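Local structure of thioredoxin-like fold domain-containing protein (1Z6M) at residues 33-38 and 64-69; 80-85 and 118-123; 14-19 and 28-33. The protein is of unknown function but has a thioredoxin-like fold of the Thioredoxin_4 family, with a CxxC motif consistent with a thiol-disulfide redox role. All blocks are in the same frame, centred on the assembly; numbering follows the deposited sequence. Where two conformers were deposited one is given.

Interaction 1: 33-38 and 64-69; sequences EFINVR and RIIKLF
Lys67 sets CD over one face of the Phe34 ring, a CH-pi contact in which CD sits 3.8 Å from the ring centroid and is displaced toward the rim at CZ. On the other side of the sheet the Arg64 guanidinium is met at its edge by the Glu33 carboxylate, the two planes only 12° apart, while Ile66 CD1 lies over one face. The grip is side-on and bidentate: Arg64 NE reaches Glu33 OE2 at 2.7 Å, and Arg64 NH2 reaches the syn lone pair of Glu33 OE1 at 2.8 Å in an almost straight bond. A bend at chi3 (71°) of Arg64 turns the guanidinium back to this carboxylate. Between these two faces, strands 29-35 and 62-68 pair in parallel, the two strands of a beta-alpha-beta crossover through helix 40-58; Lys67 N donates to Glu33 O and Phe69 N to Ile35 O. Ile35 CG1 packs alongside Leu68 CD2 at 3.6 Å. Lys67 NZ donates to Thr18 O and Asn15 O and forms a salt bridge with Glu141. Both charges of the Glu33-Arg64 pair are buried, and with Trp45 NE1 also donating to Glu33 OE1, the carboxylate is probably held ionised and fixed in rotation.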
loop_
_atom_site.group_PDB
_atom_site.type_symbol
_atom_site.label_atom_id
_atom_site.label_comp_id
_atom_site.label_asym_id
_atom_site.label_seq_id
_atom_site.Cartn_x
_atom_site.Cartn_y
_atom_site.Cartn_z
ATOM N N GLU A 33 0.237 0.602 5.814
ATOM C CA GLU A 33 0.953 1.046 4.618
ATOM C C GLU A 33 0.013 1.781 3.685
ATOM O O GLU A 33 -0.843 1.158 3.042
ATOM C CB GLU A 33 1.570 -0.154 3.873
ATOM C CG GLU A 33 2.387 -1.039 4.790
ATOM C CD GLU A 33 2.929 -2.300 4.155
ATOM O OE1 GLU A 33 3.319 -2.311 2.958
ATOM O OE2 GLU A 33 2.998 -3.292 4.898
ATOM N N PHE A 34 0.184 3.095 3.582
ATOM C CA PHE A 34 -0.540 3.891 2.591
ATOM C C PHE A 34 0.310 3.936 1.333
ATOM O O PHE A 34 1.427 4.460 1.342
ATOM C CB PHE A 34 -0.784 5.321 3.098
ATOM C CG PHE A 34 -1.831 5.424 4.171
ATOM C CD1 PHE A 34 -1.506 5.200 5.512
ATOM C CD2 PHE A 34 -3.152 5.736 3.845
ATOM C CE1 PHE A 34 -2.473 5.310 6.512
ATOM C CE2 PHE A 34 -4.118 5.836 4.828
ATOM C CZ PHE A 34 -3.787 5.620 6.157
ATOM N N ILE A 35 -0.211 3.361 0.256
ATOM C CA ILE A 35 0.546 3.256 -0.977
ATOM C C ILE A 35 -0.350 3.531 -2.184
ATOM O O ILE A 35 -1.583 3.445 -2.113
ATOM C CB ILE A 35 1.230 1.868 -1.164
ATOM C CG1 ILE A 35 0.194 0.760 -1.241
ATOM C CG2 ILE A 35 2.298 1.591 -0.069
ATOM C CD1 ILE A 35 0.784 -0.556 -1.754
ATOM N N ASN A 36 0.284 3.867 -3.299
ATOM C CA ASN A 36 -0.398 3.888 -4.584
ATOM C C ASN A 36 0.462 3.048 -5.521
ATOM O O ASN A 36 1.679 3.233 -5.592
ATOM C CB ASN A 36 -0.569 5.331 -5.087
ATOM C CG ASN A 36 -1.272 5.406 -6.432
ATOM O OD1 ASN A 36 -0.746 4.938 -7.434
ATOM N ND2 ASN A 36 -2.465 6.007 -6.457
ATOM N N VAL A 37 -0.152 2.098 -6.211
ATOM C CA VAL A 37 0.620 1.102 -6.959
ATOM C C VAL A 37 1.313 1.630 -8.197
ATOM O O VAL A 37 2.137 0.930 -8.773
ATOM C CB VAL A 37 -0.172 -0.184 -7.322
ATOM C CG1 VAL A 37 -0.598 -0.923 -6.076
ATOM C CG2 VAL A 37 -1.340 0.108 -8.281
ATOM N N ARG A 38 1.007 2.863 -8.608
ATOM C CA ARG A 38 1.774 3.473 -9.711
ATOM C C ARG A 38 3.016 4.208 -9.220
ATOM O O ARG A 38 3.883 4.579 -9.999
ATOM C CB ARG A 38 0.915 4.417 -10.556
ATOM C CG ARG A 38 1.476 4.639 -11.977
ATOM C CD ARG A 38 2.201 5.955 -12.133
ATOM N NE ARG A 38 2.892 6.049 -13.422
ATOM C CZ ARG A 38 4.114 5.574 -13.653
ATOM N NH1 ARG A 38 4.795 4.971 -12.692
ATOM N NH2 ARG A 38 4.662 5.703 -14.852
ATOM N N ARG A 64 0.160 -6.914 8.172
ATOM C CA ARG A 64 0.188 -5.723 7.329
ATOM C C ARG A 64 -1.230 -5.339 6.989
ATOM O O ARG A 64 -2.063 -6.208 6.691
ATOM C CB ARG A 64 0.948 -5.979 6.037
ATOM C CG ARG A 64 2.387 -6.432 6.245
ATOM C CD ARG A 64 2.983 -6.943 4.945
ATOM N NE ARG A 64 3.221 -5.841 4.017
ATOM C CZ ARG A 64 3.697 -5.983 2.784
ATOM N NH1 ARG A 64 3.959 -7.190 2.296
ATOM N NH2 ARG A 64 3.904 -4.908 2.031
ATOM N N ILE A 65 -1.496 -4.032 7.040
ATOM C CA ILE A 65 -2.775 -3.493 6.590
ATOM C C ILE A 65 -2.464 -2.494 5.483
ATOM O O ILE A 65 -1.993 -1.381 5.725
ATOM C CB ILE A 65 -3.618 -2.852 7.723
ATOM C CG1 ILE A 65 -3.800 -3.820 8.898
ATOM C CG2 ILE A 65 -4.973 -2.423 7.174
ATOM C CD1 ILE A 65 -2.731 -3.682 9.997
ATOM N N ILE A 66 -2.703 -2.941 4.254
ATOM C CA ILE A 66 -2.303 -2.204 3.067
ATOM C C ILE A 66 -3.479 -1.367 2.581
ATOM O O ILE A 66 -4.539 -1.918 2.227
ATOM C CB ILE A 66 -1.754 -3.154 1.980
ATOM C CG1 ILE A 66 -0.505 -3.888 2.501
ATOM C CG2 ILE A 66 -1.419 -2.378 0.700
ATOM C CD1 ILE A 66 -0.079 -5.078 1.650
ATOM N N LYS A 67 -3.273 -0.054 2.595
ATOM C CA LYS A 67 -4.300 0.927 2.279
ATOM C C LYS A 67 -3.995 1.535 0.927
ATOM O O LYS A 67 -3.060 2.328 0.797
ATOM C CB LYS A 67 -4.364 1.983 3.386
ATOM C CG LYS A 67 -4.761 1.341 4.726
ATOM C CD LYS A 67 -4.755 2.326 5.870
ATOM C CE LYS A 67 -5.011 1.642 7.209
ATOM N NZ LYS A 67 -6.471 1.380 7.489
ATOM N N LEU A 68 -4.780 1.140 -0.070
ATOM C CA LEU A 68 -4.558 1.595 -1.446
ATOM C C LEU A 68 -5.204 2.960 -1.606
ATOM O O LEU A 68 -6.431 3.089 -1.627
ATOM C CB LEU A 68 -5.080 0.564 -2.449
ATOM C CG LEU A 68 -4.405 -0.810 -2.322
ATOM C CD1 LEU A 68 -4.981 -1.749 -3.362
ATOM C CD2 LEU A 68 -2.897 -0.744 -2.461
ATOM N N PHE A 69 -4.339 3.971 -1.655
ATOM C CA PHE A 69 -4.720 5.379 -1.580
ATOM C C PHE A 69 -4.844 5.910 -3.009
ATOM O O PHE A 69 -3.828 6.129 -3.700
ATOM C CB PHE A 69 -3.597 6.088 -0.801
ATOM C CG PHE A 69 -3.873 7.515 -0.362
ATOM C CD1 PHE A 69 -5.040 8.205 -0.686
ATOM C CD2 PHE A 69 -2.888 8.185 0.366
ATOM C CE1 PHE A 69 -5.210 9.537 -0.261
ATOM C CE2 PHE A 69 -3.059 9.490 0.781
ATOM C CZ PHE A 69 -4.220 10.175 0.461
#

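Interaction 2: 80-85 and 118-123; sequences NVMHHY and TYAEKN
Tyr85 turns one face of its ring to Ala120, whose methyl stands almost on the ring normal. The pair joins the end of helix 77-83 to helix 113-123, two helices of the helical region between strands 62-68 and 152-155 of this thioredoxin-like fold. Ala120 CB lies 3.6 Å from the Tyr85 ring centroid and 6° off the normal, a centred CH-pi contact in which the methyl is nearly equidistant from the ring carbons. With CG of Tyr85 anti to its carbonyl carbon, the ring projects from the turn that follows helix 77-83 and reaches along the neighbouring helix, where Ala117 also touches it.

Met82, a selenomethionine, approaches the same methyl from another direction. Its chain bends at chi2 (-72°) and then runs out straight, carrying the terminal CE into the angle between two residues of helix 113-123: CE is 3.8 Å from Ala120 CB and equally far from Tyr119 CD2, crossing the tyrosine side chain at a slant. Val37 and Val116 also touch Met82. The hydroxyl of Tyr119 is engaged by Glu107, and its ring meets that of Trp108.

Beyond the apolar patch, the contact becomes polar and reaches the surface at Glu121. The extended chain of this residue passes the ring at Tyr85 CE2, with Glu121 CG 3.6 Å from that atom, and brings its carboxylate to the ring edge. There Tyr85 OH donates to Glu121 OE2 at 2.6 Å, from above the carboxylate plane, 44° out of it.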
loop_
_atom_site.group_PDB
_atom_site.type_symbol
_atom_site.label_atom_id
_atom_site.label_comp_id
_atom_site.label_asym_id
_atom_site.label_seq_id
_atom_site.Cartn_x
_atom_site.Cartn_y
_atom_site.Cartn_z
ATOM N N ASN A 80 -4.709 4.460 -9.429
ATOM C CA ASN A 80 -6.078 4.384 -8.941
ATOM C C ASN A 80 -6.882 3.316 -9.677
ATOM O O ASN A 80 -7.630 2.553 -9.065
ATOM C CB ASN A 80 -6.814 5.727 -9.086
ATOM C CG ASN A 80 -6.156 6.875 -8.333
ATOM O OD1 ASN A 80 -5.160 6.703 -7.634
ATOM N ND2 ASN A 80 -6.733 8.070 -8.483
ATOM N N VAL A 81 -6.730 3.272 -11.000
ATOM C CA VAL A 81 -7.435 2.290 -11.805
ATOM C C VAL A 81 -7.047 0.888 -11.335
ATOM O O VAL A 81 -7.915 0.054 -11.076
ATOM C CB VAL A 81 -7.116 2.436 -13.310
ATOM C CG1 VAL A 81 -7.808 1.332 -14.111
ATOM C CG2 VAL A 81 -7.529 3.818 -13.828
HETATM N N MSE A 82 -5.744 0.636 -11.201
HETATM C CA MSE A 82 -5.265 -0.665 -10.754
HETATM C C MSE A 82 -5.784 -1.070 -9.380
HETATM O O MSE A 82 -6.080 -2.243 -9.151
HETATM C CB MSE A 82 -3.736 -0.702 -10.783
HETATM C CG MSE A 82 -3.157 -0.919 -12.172
HETATM SE SE MSE A 82 -3.410 -2.652 -12.784
HETATM C CE MSE A 82 -2.799 -2.483 -14.496
ATOM N N HIS A 83 -5.911 -0.099 -8.475
ATOM C CA HIS A 83 -6.428 -0.368 -7.138
ATOM C C HIS A 83 -7.808 -0.999 -7.167
ATOM O O HIS A 83 -8.200 -1.683 -6.222
ATOM C CB HIS A 83 -6.525 0.920 -6.338
ATOM C CG HIS A 83 -5.202 1.519 -5.991
ATOM N ND1 HIS A 83 -5.089 2.777 -5.452
ATOM C CD2 HIS A 83 -3.943 1.030 -6.086
ATOM C CE1 HIS A 83 -3.814 3.038 -5.218
ATOM N NE2 HIS A 83 -3.096 1.997 -5.604
ATOM N N HIS A 84 -8.551 -0.762 -8.243
ATOM C CA HIS A 84 -9.929 -1.231 -8.320
ATOM C C HIS A 84 -10.048 -2.646 -8.873
ATOM O O HIS A 84 -11.162 -3.153 -9.011
ATOM C CB HIS A 84 -10.776 -0.232 -9.116
ATOM C CG HIS A 84 -10.630 1.172 -8.629
ATOM N ND1 HIS A 84 -10.786 2.264 -9.453
ATOM C CD2 HIS A 84 -10.295 1.665 -7.410
ATOM C CE1 HIS A 84 -10.572 3.369 -8.758
ATOM N NE2 HIS A 84 -10.263 3.032 -7.519
ATOM N N TYR A 85 -8.900 -3.270 -9.165
ATOM C CA TYR A 85 -8.822 -4.653 -9.638
ATOM C C TYR A 85 -8.320 -5.598 -8.544
ATOM O O TYR A 85 -7.988 -6.754 -8.808
ATOM C CB TYR A 85 -7.943 -4.748 -10.907
ATOM C CG TYR A 85 -8.629 -4.171 -12.119
ATOM C CD1 TYR A 85 -8.642 -2.798 -12.364
ATOM C CD2 TYR A 85 -9.293 -5.005 -13.015
ATOM C CE1 TYR A 85 -9.299 -2.266 -13.469
ATOM C CE2 TYR A 85 -9.951 -4.488 -14.118
ATOM C CZ TYR A 85 -9.954 -3.116 -14.338
ATOM O OH TYR A 85 -10.611 -2.593 -15.431
ATOM N N THR A 118 -7.718 -1.854 -19.511
ATOM C CA THR A 118 -7.538 -2.903 -20.503
ATOM C C THR A 118 -6.324 -3.757 -20.149
ATOM O O THR A 118 -6.379 -4.976 -20.244
ATOM C CB THR A 118 -7.410 -2.281 -21.908
ATOM O OG1 THR A 118 -8.632 -1.594 -22.213
ATOM C CG2 THR A 118 -7.158 -3.345 -22.981
ATOM N N TYR A 119 -5.245 -3.113 -19.722
ATOM C CA TYR A 119 -4.041 -3.833 -19.307
ATOM C C TYR A 119 -4.322 -4.725 -18.093
ATOM O O TYR A 119 -3.886 -5.880 -18.045
ATOM C CB TYR A 119 -2.915 -2.848 -18.997
ATOM C CG TYR A 119 -1.564 -3.498 -18.780
ATOM C CD1 TYR A 119 -0.621 -3.545 -19.805
ATOM C CD2 TYR A 119 -1.228 -4.068 -17.548
ATOM C CE1 TYR A 119 0.625 -4.130 -19.604
ATOM C CE2 TYR A 119 0.006 -4.658 -17.340
ATOM C CZ TYR A 119 0.926 -4.689 -18.369
ATOM O OH TYR A 119 2.146 -5.287 -18.144
ATOM N N ALA A 120 -5.051 -4.201 -17.115
ATOM C CA ALA A 120 -5.408 -5.010 -15.944
ATOM C C ALA A 120 -6.175 -6.262 -16.361
ATOM O O ALA A 120 -5.920 -7.356 -15.854
ATOM C CB ALA A 120 -6.206 -4.196 -14.926
ATOM N N GLU A 121 -7.084 -6.092 -17.313
ATOM C CA GLU A 121 -7.954 -7.167 -17.764
ATOM C C GLU A 121 -7.234 -8.146 -18.678
ATOM O O GLU A 121 -7.283 -9.361 -18.454
ATOM C CB GLU A 121 -9.190 -6.576 -18.450
ATOM C CG GLU A 121 -10.093 -5.865 -17.451
ATOM C CD GLU A 121 -11.026 -4.834 -18.063
ATOM O OE1 GLU A 121 -11.120 -4.726 -19.307
ATOM O OE2 GLU A 121 -11.684 -4.127 -17.275
ATOM N N LYS A 122 -6.563 -7.625 -19.700
ATOM C CA LYS A 122 -5.987 -8.468 -20.755
ATOM C C LYS A 122 -4.564 -8.931 -20.465
ATOM O O LYS A 122 -4.187 -10.048 -20.832
ATOM C CB LYS A 122 -6.031 -7.740 -22.096
ATOM C CG LYS A 122 -7.440 -7.503 -22.608
ATOM C CD LYS A 122 -7.449 -6.997 -24.032
ATOM C CE LYS A 122 -8.876 -6.820 -24.528
ATOM N NZ LYS A 122 -8.932 -6.475 -25.976
ATOM N N ASN A 123 -3.768 -8.061 -19.850
ATOM C CA ASN A 123 -2.367 -8.377 -19.560
ATOM C C ASN A 123 -2.154 -8.985 -18.182
ATOM O O ASN A 123 -1.250 -9.796 -18.000
ATOM C CB ASN A 123 -1.468 -7.149 -19.753
ATOM C CG ASN A 123 -1.458 -6.638 -21.192
ATOM O OD1 ASN A 123 -0.474 -6.798 -21.922
ATOM N ND2 ASN A 123 -2.553 -6.019 -21.602
#

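Interaction 3: 14-19 and 28-33; sequences VNTETG and PVKMIE
Ile32 CD1 is pressed unusually tightly against Val14 CG2, at 3.5 Å a closer approach than carbon atoms normally make, and no hydrogen bond joins segment 14-19 to segment 28-33. The same CD1 also touches the backbone oxygen Asn15 O at 3.5 Å, from a direction roughly perpendicular to that of the valine methyl. The isoleucine chain runs outward from the sheet with CG1 anti to the carbonyl carbon (chi1 -70°) and CD1 extended beyond it, which takes the terminal methyl up to the loop. Two residues earlier in the strand, Lys30 is met by the methyl of Thr16: CG2 of Thr16 rests 3.6 Å from Lys30 CB, the two side chains crossing at about a right angle. The Lys30 chain bends at chi2, and its NZ is bound by Ser25 O, Ala27 O and Glu63.

Within the loop, Asn15 OD1 accepts two backbone bonds. The one from Thr18 N, at 3.0 Å and in the carbonyl plane, makes an Asx motif, and the one from Glu17 N, at 2.9 Å, an Asx turn; together they fold residues 15-18 round the side chain. Helix 132-145 adjoins the loop, with Glu141 accepting a hydrogen bond from Asn15 N and touching Val14. The arrangement is the packing of an N-terminal loop, just ahead of edge strand 20-22, across one face of the central strand 29-35 in the mixed sheet of a thioredoxin-like fold.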
loop_
_atom_site.group_PDB
_atom_site.type_symbol
_atom_site.label_atom_id
_atom_site.label_comp_id
_atom_site.label_asym_id
_atom_site.label_seq_id
_atom_site.Cartn_x
_atom_site.Cartn_y
_atom_site.Cartn_z
ATOM N N VAL A 14 -5.099 6.700 12.274
ATOM C CA VAL A 14 -5.140 5.562 11.362
ATOM C C VAL A 14 -5.725 4.364 12.101
ATOM O O VAL A 14 -5.768 4.351 13.338
ATOM C CB VAL A 14 -3.744 5.246 10.757
ATOM C CG1 VAL A 14 -3.218 6.457 9.976
ATOM C CG2 VAL A 14 -2.743 4.830 11.832
ATOM N N ASN A 15 -6.179 3.364 11.355
ATOM C CA ASN A 15 -6.730 2.164 11.966
ATOM C C ASN A 15 -6.208 0.911 11.278
ATOM O O ASN A 15 -5.631 0.976 10.187
ATOM C CB ASN A 15 -8.268 2.211 11.961
ATOM C CG ASN A 15 -8.847 2.181 10.548
ATOM O OD1 ASN A 15 -8.741 1.175 9.841
ATOM N ND2 ASN A 15 -9.445 3.294 10.127
ATOM N N THR A 16 -6.418 -0.226 11.928
ATOM C CA THR A 16 -5.996 -1.513 11.397
ATOM C C THR A 16 -7.170 -2.293 10.814
ATOM O O THR A 16 -7.092 -3.512 10.661
ATOM C CB THR A 16 -5.311 -2.351 12.485
ATOM O OG1 THR A 16 -6.233 -2.570 13.560
ATOM C CG2 THR A 16 -4.094 -1.610 13.013
ATOM N N GLU A 17 -8.241 -1.586 10.461
ATOM C CA GLU A 17 -9.452 -2.220 9.939
ATOM C C GLU A 17 -9.583 -2.137 8.423
ATOM O O GLU A 17 -9.782 -3.158 7.762
ATOM C CB GLU A 17 -10.687 -1.616 10.606
ATOM C CG GLU A 17 -10.794 -1.923 12.083
ATOM C CD GLU A 17 -10.986 -3.403 12.373
ATOM O OE1 GLU A 17 -11.793 -4.054 11.669
ATOM O OE2 GLU A 17 -10.332 -3.910 13.316
ATOM N N THR A 18 -9.483 -0.931 7.875
ATOM C CA THR A 18 -9.733 -0.736 6.455
ATOM C C THR A 18 -8.538 -1.173 5.628
ATOM O O THR A 18 -7.409 -0.743 5.893
ATOM C CB THR A 18 -10.024 0.738 6.166
ATOM O OG1 THR A 18 -11.124 1.155 6.973
ATOM C CG2 THR A 18 -10.375 0.938 4.701
ATOM N N GLY A 19 -8.786 -1.994 4.612
ATOM C CA GLY A 19 -7.728 -2.324 3.677
ATOM C C GLY A 19 -7.444 -3.790 3.528
ATOM O O GLY A 19 -8.239 -4.634 3.934
ATOM N N PRO A 28 0.975 -9.228 16.899
ATOM C CA PRO A 28 1.135 -8.064 17.776
ATOM C C PRO A 28 1.537 -6.767 17.067
ATOM O O PRO A 28 1.095 -5.683 17.462
ATOM C CB PRO A 28 2.223 -8.512 18.766
ATOM C CG PRO A 28 2.936 -9.635 18.076
ATOM C CD PRO A 28 1.913 -10.320 17.242
ATOM N N VAL A 29 2.347 -6.871 16.020
ATOM C CA VAL A 29 2.834 -5.674 15.342
ATOM C C VAL A 29 1.949 -5.398 14.136
ATOM O O VAL A 29 1.844 -6.229 13.233
ATOM C CB VAL A 29 4.320 -5.797 14.941
ATOM C CG1 VAL A 29 4.770 -4.563 14.169
ATOM C CG2 VAL A 29 5.191 -6.010 16.183
ATOM N N LYS A 30 1.305 -4.232 14.144
ATOM C CA LYS A 30 0.422 -3.830 13.052
ATOM C C LYS A 30 1.148 -2.821 12.191
ATOM O O LYS A 30 1.526 -1.751 12.667
ATOM C CB LYS A 30 -0.867 -3.207 13.597
ATOM C CG LYS A 30 -1.645 -4.081 14.601
ATOM C CD LYS A 30 -2.018 -5.444 14.028
ATOM C CE LYS A 30 -2.985 -6.174 14.941
ATOM N NZ LYS A 30 -3.137 -7.587 14.530
HETATM N N MSE A 31 1.366 -3.183 10.933
HETATM C CA MSE A 31 2.095 -2.340 9.988
HETATM C C MSE A 31 1.099 -1.757 9.002
HETATM O O MSE A 31 0.524 -2.492 8.206
HETATM C CB MSE A 31 3.149 -3.177 9.258
HETATM C CG MSE A 31 3.990 -2.400 8.244
HETATM SE SE MSE A 31 5.350 -3.408 7.490
HETATM C CE MSE A 31 6.258 -3.912 8.995
ATOM N N ILE A 32 0.900 -0.445 9.063
ATOM C CA ILE A 32 -0.060 0.244 8.201
ATOM C C ILE A 32 0.681 0.886 7.035
ATOM O O ILE A 32 1.646 1.618 7.241
ATOM C CB ILE A 32 -0.853 1.291 9.020
ATOM C CG1 ILE A 32 -1.801 0.581 10.009
ATOM C CG2 ILE A 32 -1.644 2.228 8.107
ATOM C CD1 ILE A 32 -2.267 1.447 11.161
ATOM N N GLU A 33 0.237 0.602 5.814
ATOM C CA GLU A 33 0.953 1.046 4.618
ATOM C C GLU A 33 0.013 1.781 3.685
ATOM O O GLU A 33 -0.843 1.158 3.042
ATOM C CB GLU A 33 1.570 -0.154 3.873
ATOM C CG GLU A 33 2.387 -1.039 4.790
ATOM C CD GLU A 33 2.929 -2.300 4.155
ATOM O OE1 GLU A 33 3.319 -2.311 2.958
ATOM O OE2 GLU A 33 2.998 -3.292 4.898
#

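Interactions 1 and 3 share strand 29-35 and Glu33, and their centres lie 11 Å apart. They meet through the sheet, where Ile65 N is hydrogen-bonded to Met31 O (2.8 Å), and through Lys67, whose NZ lies 2.8 Å from Thr18 O. Interaction 2 is centred 16 Å from interaction 1 but touches it at the C-terminal end of the strands, where His83 NE2 is hydrogen-bonded to Val37 N (3.0 Å). Interactions 2 and 3 do not touch; they lie on opposite sides of the chain's centre, with centres 25 Å apart. Residues 33-38 lead directly to the Cys39-Cys42 pair at the start of helix 40-58, a probable thioredoxin-type redox site; Ile35 touches Cys42.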